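Local coordinates for Alpha/beta fold hydrolase (Pseudomonas aeruginosa, PDB 6I8W), which hydrolyses membrane phospholipids as a membrane-bound phospholipase A of the alpha/beta hydrolase fold and acts as a bacterial virulence factor, at residues A[41-46]-A[54-59]; A[73-78]-A[93-98]; A[79-84]-A[295-300]. One frame throughout, in Å; residues are numbered along the deposited sequence.

Interaction 1. Residues A[41-46]-A[54-59]; sequences SEHSVQ and YLEGGS. With CO2 (carbon dioxide), chain F.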
loop_
_atom_site.group_PDB
_atom_site.type_symbol
_atom_site.label_atom_id
_atom_site.label_comp_id
_atom_site.label_asym_id
_atom_site.label_seq_id
_atom_site.Cartn_x
_atom_site.Cartn_y
_atom_site.Cartn_z
ATOM N N SER A 41 -0.443 -6.801 15.076
ATOM C CA SER A 41 -0.778 -8.213 14.935
ATOM C C SER A 41 -1.869 -8.376 13.883
ATOM O O SER A 41 -2.609 -7.427 13.581
ATOM C CB SER A 41 -1.196 -8.805 16.282
ATOM O OG SER A 41 -2.307 -8.116 16.815
ATOM N N GLU A 42 -1.956 -9.577 13.319
ATOM C CA GLU A 42 -2.837 -9.845 12.178
ATOM C C GLU A 42 -4.202 -10.405 12.571
ATOM O O GLU A 42 -4.310 -11.254 13.450
ATOM C CB GLU A 42 -2.141 -10.798 11.197
ATOM C CG GLU A 42 -2.989 -11.096 9.946
ATOM C CD GLU A 42 -2.213 -11.820 8.853
ATOM O OE1 GLU A 42 -1.063 -12.232 9.104
ATOM O OE2 GLU A 42 -2.756 -11.979 7.736
ATOM N N HIS A 43 -5.243 -9.918 11.899
ATOM C CA HIS A 43 -6.597 -10.395 12.088
ATOM C C HIS A 43 -7.253 -10.498 10.725
ATOM O O HIS A 43 -6.647 -10.145 9.718
ATOM C CB HIS A 43 -7.386 -9.430 12.980
ATOM C CG HIS A 43 -6.692 -9.106 14.263
ATOM N ND1 HIS A 43 -6.803 -9.893 15.388
ATOM C CD2 HIS A 43 -5.843 -8.101 14.587
ATOM C CE1 HIS A 43 -6.068 -9.374 16.358
ATOM N NE2 HIS A 43 -5.475 -8.289 15.896
ATOM N N SER A 44 -8.490 -10.980 10.697
ATOM C CA SER A 44 -9.267 -10.940 9.474
ATOM C C SER A 44 -10.732 -10.727 9.800
ATOM O O SER A 44 -11.188 -11.020 10.906
ATOM C CB SER A 44 -9.079 -12.218 8.658
ATOM O OG SER A 44 -9.755 -13.299 9.254
ATOM N N VAL A 45 -11.457 -10.160 8.840
ATOM C CA VAL A 45 -12.884 -9.948 8.997
ATOM C C VAL A 45 -13.543 -10.094 7.630
ATOM O O VAL A 45 -12.972 -9.708 6.605
ATOM C CB VAL A 45 -13.184 -8.555 9.633
ATOM C CG1 VAL A 45 -12.643 -7.436 8.773
ATOM C CG2 VAL A 45 -14.692 -8.385 9.882
ATOM N N GLN A 46 -14.736 -10.667 7.616
ATOM C CA GLN A 46 -15.516 -10.811 6.394
ATOM C C GLN A 46 -16.320 -9.550 6.121
ATOM O O GLN A 46 -17.120 -9.117 6.957
ATOM C CB GLN A 46 -16.465 -12.016 6.495
ATOM C CG GLN A 46 -15.744 -13.350 6.677
ATOM C CD GLN A 46 -16.689 -14.468 7.094
ATOM O OE1 GLN A 46 -17.823 -14.219 7.498
ATOM N NE2 GLN A 46 -16.222 -15.707 6.998
ATOM N N TYR A 54 -5.970 -7.930 7.937
ATOM C CA TYR A 54 -5.471 -6.633 8.360
ATOM C C TYR A 54 -4.556 -6.743 9.551
ATOM O O TYR A 54 -4.554 -7.740 10.263
ATOM C CB TYR A 54 -6.632 -5.666 8.670
ATOM C CG TYR A 54 -7.545 -6.022 9.839
ATOM C CD1 TYR A 54 -8.586 -6.934 9.686
ATOM C CD2 TYR A 54 -7.384 -5.413 11.090
ATOM C CE1 TYR A 54 -9.440 -7.260 10.751
ATOM C CE2 TYR A 54 -8.246 -5.724 12.164
ATOM C CZ TYR A 54 -9.262 -6.643 11.983
ATOM O OH TYR A 54 -10.106 -6.950 13.028
ATOM N N LEU A 55 -3.745 -5.710 9.726
ATOM C CA LEU A 55 -2.917 -5.571 10.915
ATOM C C LEU A 55 -3.542 -4.538 11.820
ATOM O O LEU A 55 -4.162 -3.570 11.339
ATOM C CB LEU A 55 -1.499 -5.149 10.553
ATOM C CG LEU A 55 -0.724 -6.131 9.676
ATOM C CD1 LEU A 55 0.620 -5.542 9.292
ATOM C CD2 LEU A 55 -0.547 -7.477 10.384
ATOM N N GLU A 56 -3.369 -4.725 13.122
ATOM C CA GLU A 56 -3.888 -3.775 14.100
ATOM C C GLU A 56 -2.931 -3.613 15.286
ATOM O O GLU A 56 -2.290 -4.580 15.710
ATOM C CB GLU A 56 -5.265 -4.230 14.584
ATOM C CG GLU A 56 -5.934 -3.272 15.549
ATOM C CD GLU A 56 -7.249 -3.814 16.080
ATOM O OE1 GLU A 56 -7.460 -5.041 15.995
ATOM O OE2 GLU A 56 -8.063 -3.021 16.583
ATOM N N GLY A 57 -2.828 -2.394 15.819
ATOM C CA GLY A 57 -1.967 -2.143 16.969
ATOM C C GLY A 57 -2.368 -0.867 17.679
ATOM O O GLY A 57 -3.204 -0.115 17.180
ATOM N N GLY A 58 -1.788 -0.626 18.848
ATOM C CA GLY A 58 -2.109 0.562 19.613
ATOM C C GLY A 58 -3.389 0.375 20.403
ATOM O O GLY A 58 -4.042 -0.657 20.307
ATOM N N SER A 59 -3.751 1.373 21.198
ATOM C CA SER A 59 -4.952 1.285 22.019
ATOM C C SER A 59 -6.193 1.745 21.285
ATOM O O SER A 59 -6.179 2.800 20.656
ATOM C CB SER A 59 -4.789 2.124 23.291
ATOM O OG SER A 59 -6.055 2.359 23.877
HETATM C C CO2 F . -8.922 -13.133 12.805
HETATM O O1 CO2 F . -9.179 -12.263 13.486
HETATM O O2 CO2 F . -8.663 -14.002 12.121
HETATM O O HOH W 1 -1.318 -5.838 18.306
#

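Interaction 2. Residues A[73-78]-A[93-98]; sequences ADKDNW and ALDLPG. With MYR (myristic acid), chain C.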
loop_
_atom_site.group_PDB
_atom_site.type_symbol
_atom_site.label_atom_id
_atom_site.label_comp_id
_atom_site.label_asym_id
_atom_site.label_seq_id
_atom_site.Cartn_x
_atom_site.Cartn_y
_atom_site.Cartn_z
ATOM N N ALA A 73 0.926 -4.113 -3.800
ATOM C CA ALA A 73 1.510 -4.117 -2.457
ATOM C C ALA A 73 0.584 -4.792 -1.439
ATOM O O ALA A 73 -0.378 -5.463 -1.806
ATOM C CB ALA A 73 1.837 -2.647 -2.002
ATOM N N ASP A 74 0.873 -4.612 -0.153
ATOM C CA ASP A 74 0.031 -5.174 0.899
ATOM C C ASP A 74 0.267 -4.423 2.208
ATOM O O ASP A 74 1.036 -3.460 2.254
ATOM C CB ASP A 74 0.276 -6.687 1.087
ATOM C CG ASP A 74 1.734 -7.029 1.430
ATOM O OD1 ASP A 74 2.367 -6.322 2.233
ATOM O OD2 ASP A 74 2.240 -8.038 0.914
ATOM N N LYS A 75 -0.394 -4.878 3.265
ATOM C CA LYS A 75 -0.364 -4.180 4.548
ATOM C C LYS A 75 1.041 -4.133 5.152
ATOM O O LYS A 75 1.342 -3.245 5.961
ATOM C CB LYS A 75 -1.345 -4.838 5.529
ATOM C CG LYS A 75 -1.042 -6.290 5.851
ATOM C CD LYS A 75 -2.271 -6.969 6.458
ATOM C CE LYS A 75 -1.995 -8.416 6.831
ATOM N NZ LYS A 75 -1.562 -9.226 5.660
ATOM N N ASP A 76 1.909 -5.072 4.779
ATOM C CA ASP A 76 3.276 -5.058 5.340
ATOM C C ASP A 76 4.136 -3.903 4.797
ATOM O O ASP A 76 5.215 -3.648 5.327
ATOM C CB ASP A 76 3.995 -6.386 5.081
ATOM C CG ASP A 76 3.480 -7.517 5.965
ATOM O OD1 ASP A 76 3.204 -7.277 7.159
ATOM O OD2 ASP A 76 3.375 -8.658 5.481
ATOM N N ASN A 77 3.670 -3.197 3.760
ATOM C CA ASN A 77 4.325 -1.946 3.335
ATOM C C ASN A 77 4.430 -0.909 4.462
ATOM O O ASN A 77 5.278 -0.019 4.421
ATOM C CB ASN A 77 3.571 -1.291 2.179
ATOM C CG ASN A 77 4.116 -1.662 0.807
ATOM O OD1 ASN A 77 4.057 -0.851 -0.116
ATOM N ND2 ASN A 77 4.653 -2.866 0.668
ATOM N N TRP A 78 3.547 -1.018 5.445
ATOM C CA TRP A 78 3.394 0.019 6.465
ATOM C C TRP A 78 4.119 -0.214 7.784
ATOM O O TRP A 78 4.029 0.637 8.667
ATOM C CB TRP A 78 1.899 0.206 6.779
ATOM C CG TRP A 78 1.091 0.688 5.592
ATOM C CD1 TRP A 78 0.237 -0.050 4.797
ATOM C CD2 TRP A 78 1.073 2.021 5.078
ATOM N NE1 TRP A 78 -0.305 0.767 3.810
ATOM C CE2 TRP A 78 0.195 2.039 3.974
ATOM C CE3 TRP A 78 1.707 3.217 5.465
ATOM C CZ2 TRP A 78 -0.066 3.209 3.253
ATOM C CZ3 TRP A 78 1.461 4.356 4.747
ATOM C CH2 TRP A 78 0.577 4.352 3.652
ATOM N N ALA A 93 -3.950 -1.425 9.274
ATOM C CA ALA A 93 -3.518 -1.507 7.883
ATOM C C ALA A 93 -4.135 -2.754 7.241
ATOM O O ALA A 93 -3.841 -3.870 7.670
ATOM C CB ALA A 93 -1.988 -1.546 7.799
ATOM N N LEU A 94 -5.012 -2.578 6.249
ATOM C CA LEU A 94 -5.662 -3.735 5.613
ATOM C C LEU A 94 -4.984 -4.154 4.305
ATOM O O LEU A 94 -4.292 -3.352 3.655
ATOM C CB LEU A 94 -7.163 -3.461 5.331
ATOM C CG LEU A 94 -7.534 -2.686 4.054
ATOM C CD1 LEU A 94 -9.060 -2.693 3.820
ATOM C CD2 LEU A 94 -7.005 -1.246 4.096
ATOM N N ASP A 95 -5.185 -5.421 3.938
ATOM C CA ASP A 95 -4.954 -5.879 2.582
ATOM C C ASP A 95 -6.219 -5.614 1.790
ATOM O O ASP A 95 -7.274 -6.183 2.095
ATOM C CB ASP A 95 -4.626 -7.381 2.520
ATOM C CG ASP A 95 -3.244 -7.706 3.058
ATOM O OD1 ASP A 95 -2.378 -6.811 3.037
ATOM O OD2 ASP A 95 -3.032 -8.868 3.467
ATOM N N LEU A 96 -6.137 -4.773 0.771
ATOM C CA LEU A 96 -7.303 -4.593 -0.100
ATOM C C LEU A 96 -7.671 -5.915 -0.763
ATOM O O LEU A 96 -6.785 -6.702 -1.096
ATOM C CB LEU A 96 -7.015 -3.534 -1.165
ATOM C CG LEU A 96 -6.850 -2.104 -0.626
ATOM C CD1 LEU A 96 -6.197 -1.228 -1.680
ATOM C CD2 LEU A 96 -8.203 -1.516 -0.213
ATOM N N PRO A 97 -8.984 -6.183 -0.922
ATOM C CA PRO A 97 -9.426 -7.274 -1.785
ATOM C C PRO A 97 -8.662 -7.240 -3.107
ATOM O O PRO A 97 -8.441 -6.146 -3.655
ATOM C CB PRO A 97 -10.923 -6.977 -1.994
ATOM C CG PRO A 97 -11.319 -6.273 -0.726
ATOM C CD PRO A 97 -10.119 -5.440 -0.338
ATOM N N GLY A 98 -8.241 -8.412 -3.577
ATOM C CA GLY A 98 -7.388 -8.526 -4.748
ATOM C C GLY A 98 -5.901 -8.644 -4.419
ATOM O O GLY A 98 -5.116 -9.067 -5.270
HETATM C C1 MYR C . 3.612 0.279 -5.094
HETATM O O1 MYR C . 2.978 0.881 -4.196
HETATM O O2 MYR C . 3.355 0.430 -6.310
HETATM C C2 MYR C . 4.788 -0.595 -4.701
HETATM C C3 MYR C . 4.940 -0.617 -3.180
HETATM C C4 MYR C . 6.288 -1.194 -2.758
HETATM C C5 MYR C . 6.399 -2.677 -3.075
HETATM C C6 MYR C . 7.650 -3.250 -2.420
HETATM C C7 MYR C . 7.311 -4.318 -1.385
HETATM C C8 MYR C . 8.193 -4.176 -0.147
HETATM C C9 MYR C . 8.640 -5.530 0.403
HETATM C C10 MYR C . 7.928 -5.847 1.712
HETATM C C11 MYR C . 8.575 -7.016 2.446
HETATM C C12 MYR C . 7.634 -7.559 3.516
HETATM C C13 MYR C . 8.416 -8.149 4.679
HETATM C C14 MYR C . 7.765 -7.774 5.990
#

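Interaction 3. Residues A[79-84]-A[295-300]; sequences LRFARP and ETAQHY. With BOG (octyl beta-D-glucopyranoside), chain D; IPA (isopropyl alcohol), chain E.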
loop_
_atom_site.group_PDB
_atom_site.type_symbol
_atom_site.label_atom_id
_atom_site.label_comp_id
_atom_site.label_asym_id
_atom_site.label_seq_id
_atom_site.Cartn_x
_atom_site.Cartn_y
_atom_site.Cartn_z
ATOM N N LEU A 79 4.826 -1.336 7.934
ATOM C CA LEU A 79 5.303 -1.747 9.272
ATOM C C LEU A 79 6.233 -0.744 9.948
ATOM O O LEU A 79 6.048 -0.397 11.114
ATOM C CB LEU A 79 6.021 -3.104 9.195
ATOM C CG LEU A 79 5.177 -4.197 8.521
ATOM C CD1 LEU A 79 5.858 -5.560 8.608
ATOM C CD2 LEU A 79 3.798 -4.235 9.141
ATOM N N ARG A 80 7.272 -0.323 9.246
ATOM C CA ARG A 80 8.263 0.545 9.875
ATOM C C ARG A 80 7.704 1.946 10.089
ATOM O O ARG A 80 8.061 2.636 11.033
ATOM C CB ARG A 80 9.539 0.577 9.038
ATOM C CG ARG A 80 10.329 -0.731 9.147
ATOM C CD ARG A 80 11.432 -0.837 8.117
ATOM N NE ARG A 80 12.179 -2.077 8.293
ATOM C CZ ARG A 80 13.124 -2.498 7.465
ATOM N NH1 ARG A 80 13.454 -1.759 6.416
ATOM N NH2 ARG A 80 13.754 -3.642 7.702
ATOM N N PHE A 81 6.819 2.353 9.194
ATOM C CA PHE A 81 6.130 3.636 9.292
ATOM C C PHE A 81 5.219 3.664 10.514
ATOM O O PHE A 81 5.093 4.674 11.183
ATOM C CB PHE A 81 5.333 3.860 7.996
ATOM C CG PHE A 81 4.438 5.088 7.988
ATOM C CD1 PHE A 81 4.950 6.328 7.659
ATOM C CD2 PHE A 81 3.067 4.965 8.184
ATOM C CE1 PHE A 81 4.120 7.451 7.587
ATOM C CE2 PHE A 81 2.239 6.058 8.125
ATOM C CZ PHE A 81 2.769 7.319 7.826
ATOM N N ALA A 82 4.565 2.539 10.777
ATOM C CA ALA A 82 3.569 2.430 11.840
ATOM C C ALA A 82 4.216 2.337 13.219
ATOM O O ALA A 82 3.602 2.673 14.223
ATOM C CB ALA A 82 2.674 1.187 11.597
ATOM N N ARG A 83 5.463 1.896 13.260
ATOM C CA ARG A 83 6.153 1.678 14.523
ATOM C C ARG A 83 6.088 2.901 15.467
ATOM O O ARG A 83 5.700 2.765 16.627
ATOM C CB ARG A 83 7.599 1.267 14.234
ATOM C CG ARG A 83 8.473 1.067 15.450
ATOM C CD ARG A 83 9.478 -0.030 15.163
ATOM N NE ARG A 83 10.767 0.141 15.845
ATOM C CZ ARG A 83 10.973 -0.060 17.141
ATOM N NH1 ARG A 83 9.965 -0.417 17.931
ATOM N NH2 ARG A 83 12.191 0.103 17.657
ATOM N N PRO A 84 6.450 4.112 14.976
ATOM C CA PRO A 84 6.340 5.215 15.960
ATOM C C PRO A 84 4.908 5.696 16.210
ATOM O O PRO A 84 4.690 6.507 17.102
ATOM C CB PRO A 84 7.170 6.343 15.330
ATOM C CG PRO A 84 7.097 6.071 13.867
ATOM C CD PRO A 84 7.125 4.560 13.741
ATOM N N GLU A 295 11.273 9.044 9.030
ATOM C CA GLU A 295 11.203 10.408 8.528
ATOM C C GLU A 295 9.794 10.747 8.002
ATOM O O GLU A 295 9.236 11.802 8.304
ATOM C CB GLU A 295 12.252 10.603 7.449
ATOM C CG GLU A 295 12.194 11.924 6.745
ATOM C CD GLU A 295 13.360 12.090 5.802
ATOM O OE1 GLU A 295 14.292 11.254 5.870
ATOM O OE2 GLU A 295 13.328 13.032 4.975
ATOM N N THR A 296 9.220 9.850 7.214
ATOM C CA THR A 296 7.881 10.047 6.694
ATOM C C THR A 296 6.851 10.083 7.831
ATOM O O THR A 296 5.943 10.904 7.827
ATOM C CB THR A 296 7.490 8.919 5.678
ATOM O OG1 THR A 296 8.482 8.827 4.644
ATOM C CG2 THR A 296 6.136 9.225 5.034
ATOM N N ALA A 297 7.003 9.192 8.805
ATOM C CA ALA A 297 6.100 9.139 9.966
ATOM C C ALA A 297 6.180 10.407 10.796
ATOM O O ALA A 297 5.205 10.823 11.409
ATOM C CB ALA A 297 6.418 7.924 10.846
ATOM N N GLN A 298 7.369 10.991 10.860
ATOM C CA GLN A 298 7.559 12.219 11.630
ATOM C C GLN A 298 6.845 13.399 10.961
ATOM O O GLN A 298 6.232 14.215 11.639
ATOM C CB GLN A 298 9.050 12.539 11.800
ATOM C CG GLN A 298 9.742 11.755 12.904
ATOM C CD GLN A 298 11.212 12.098 13.006
ATOM O OE1 GLN A 298 11.604 12.953 13.803
ATOM N NE2 GLN A 298 12.034 11.448 12.188
ATOM N N HIS A 299 6.943 13.497 9.630
ATOM C CA HIS A 299 6.189 14.521 8.887
ATOM C C HIS A 299 4.686 14.325 9.105
ATOM O O HIS A 299 3.933 15.279 9.322
ATOM C CB HIS A 299 6.493 14.467 7.378
ATOM C CG HIS A 299 7.778 15.125 6.979
ATOM N ND1 HIS A 299 8.062 16.448 7.244
ATOM C CD2 HIS A 299 8.833 14.651 6.270
ATOM C CE1 HIS A 299 9.246 16.755 6.745
ATOM N NE2 HIS A 299 9.731 15.683 6.138
ATOM N N TYR A 300 4.252 13.076 9.041
ATOM C CA TYR A 300 2.840 12.739 9.242
ATOM C C TYR A 300 2.381 13.068 10.675
ATOM O O TYR A 300 1.314 13.646 10.855
ATOM C CB TYR A 300 2.603 11.263 8.940
ATOM C CG TYR A 300 1.159 10.823 8.985
ATOM C CD1 TYR A 300 0.152 11.607 8.425
ATOM C CD2 TYR A 300 0.803 9.603 9.554
ATOM C CE1 TYR A 300 -1.185 11.190 8.451
ATOM C CE2 TYR A 300 -0.525 9.174 9.580
ATOM C CZ TYR A 300 -1.508 9.977 9.022
ATOM O OH TYR A 300 -2.819 9.564 9.046
HETATM C C1 BOG D . 15.671 -7.221 6.901
HETATM O O1 BOG D . 14.692 -6.573 6.087
HETATM C C2 BOG D . 16.940 -6.359 6.859
HETATM O O2 BOG D . 17.657 -6.681 5.670
HETATM C C3 BOG D . 17.865 -6.520 8.063
HETATM O O3 BOG D . 18.922 -5.548 8.054
HETATM C C4 BOG D . 17.024 -6.370 9.316
HETATM O O4 BOG D . 17.849 -6.376 10.496
HETATM C C5 BOG D . 16.042 -7.541 9.289
HETATM O O5 BOG D . 15.109 -7.388 8.208
HETATM C C6 BOG D . 15.307 -7.737 10.615
HETATM O O6 BOG D . 13.989 -7.187 10.570
HETATM C "C1'" BOG D . 13.477 -7.305 5.964
HETATM C "C2'" BOG D . 12.409 -6.383 5.394
HETATM C "C3'" BOG D . 13.058 -5.367 4.468
HETATM C "C4'" BOG D . 12.034 -4.589 3.663
HETATM C "C5'" BOG D . 12.588 -4.353 2.265
HETATM C "C6'" BOG D . 11.770 -3.314 1.515
HETATM C "C7'" BOG D . 11.958 -3.476 0.013
HETATM C "C8'" BOG D . 13.424 -3.427 -0.346
HETATM C C1 IPA E . 8.404 -2.500 4.400
HETATM C C2 IPA E . 8.188 -2.611 5.903
HETATM C C3 IPA E . 9.175 -3.594 6.517
HETATM O O2 IPA E . 8.320 -1.310 6.495
#

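Interaction 1. Residues A[41-46]-A[54-59]
CB of H43 lies over one face of the Y54 ring, offset toward its rim and 3.5 Å from CZ, in a CH-pi contact. The H43 imidazole has O1 of a carbon dioxide at its edge, in its plane, and stands oblique to the phenol, the two planes 37° apart. V45 CG1 reaches Y54 CE1 at 3.8 Å. With chi1 at 65°, CG of Y54 lies between the backbone N and the carbonyl carbon, which brings the ring against H43 CB. The E56 chain, extended throughout, brings OE1 to 3.7 Å from H43 CD2, the carboxylate almost perpendicular to the imidazole; OE2 is hydrogen-bonded to H90.

H43, Y54 and E56 share one face of an antiparallel pair with S41. S41 with E56 and H43 with Y54 are hydrogen-bonded pairs, the H43 N to Y54 O bond being 2.8 Å. Between them E42 and L55 form a non-hydrogen-bonded pair, and L55 CD2 packs on E42 CB at 3.8 Å on the other face. A water joins S41 OG to E56 O.

The contact belongs to the hairpin of strands 41-47 and 50-57 at one border of the sheet. Strand 90-94 adjoins 50-57, F122 of helix 112-125 meets Y54 edge-to-face, and R35 of helix 3-38 pairs with E42.

Interaction 2. Residues A[73-78]-A[93-98]
K75 grips the carboxylate of D95 at two points. Its backbone N donates to OD1 of D95 at 2.8 Å, meeting that oxygen nearly in line with its C-O bond, while NZ of K75 forms a salt bridge with OD2 of D95 at 2.7 Å from above the carboxylate plane. Two bonds from a single residue, one to each oxygen, would restrict rotation of the group.

The lysine chain crosses the aspartate at a slant: chi1 of 61° places CG between the backbone N and the carbonyl carbon, CG passes 3.2 Å from D95 OD1, and the chain stays extended until a bend at chi4 (-59°) turns the ammonium onto OD2. At the root of the chain, K75 CB lies 3.4 Å from A93 O. The A93 methyl packs near K75 CB and against W78, whose CD1 is 4.0 Å from A93 CB.

Second-shell bonds help to position both partners. D74 OD1 accepts from D76 N at 2.9 Å, an Asx turn at the start of the 3-10 segment 75-78, and D95 OD2 also accepts from the backbone N of D101. The positive charge of K75 probably favours an ionised D95.

The contact ties the loop after strand 64-68 to the C-terminal end of strand 90-94, deep in the fold. L55 of strand 50-57 packs on K75, L67 of strand 64-68 and M289 of helix 288-291 on W78, and R31 and R35 of helix 3-38 pair with D76.

Interaction 3. Residues A[79-84]-A[295-300]
The contact of F81 and P84 with T296, A297 and Y300 is buried apolar packing between the short helix 79-82 and the C-terminal helix 293-308, with no hydrogen bond across it. F81 contributes most of the buried surface on its side. With CG anti to the backbone N (chi1 174°), its ring reaches the backbone of the partner helix, and CE1 comes to 3.5 Å from A297 CA. The same atom meets the methyl of T296, CG2, at 3.7 Å. At the far end of the ring, CZ touches Y300 CD2 at 3.5 Å. The two aromatic planes are nearly parallel, 23° apart, but slid so far along each other that the rings barely overlap, with centroids 5.8 Å apart; the touch is therefore confined to a few atoms around F81 CZ and Y300 CD2.

A297 turns its CB toward the other segment, where it meets both F81 O at 3.5 Å and P84 CG at 3.6 Å. The small methyl thus permits close approach of the two backbones at this point. T296 takes part through its methyl, as its hydroxyl OG1 is hydrogen-bonded to R292 O within its own helix.

Away from this interface, R80 N donates to O2 of an isopropyl alcohol, probably from the crystallisation liquor, and R80 NE forms a salt bridge with E34 of helix 3-38.

Around the contact, L251 and L253 of strand 250-255 pack against Y300 and T296, M281 of strand 276-281 adds to T296, and W78 meets the F81 ring from the preceding 3-10 segment.

Interaction 2 lies nearest the centre of the chain and is buried, as is interaction 3 farther out, whereas interaction 1 is partly exposed at the border of the sheet. Their chemistry differs accordingly: backbone pairing with side chains packed over it in interaction 1, a buried salt bridge in interaction 2, and purely apolar helix packing in interaction 3. Interactions 1 and 2 meet directly, since strands 50-57 and 90-94 are neighbours, and L55 N probably hydrogen-bonds A93 O. L55 CD1 further touches L79 CD2, linking interaction 1 to 79-84, which directly continues 73-78. Interaction 3 alone brings in the C-terminal helix.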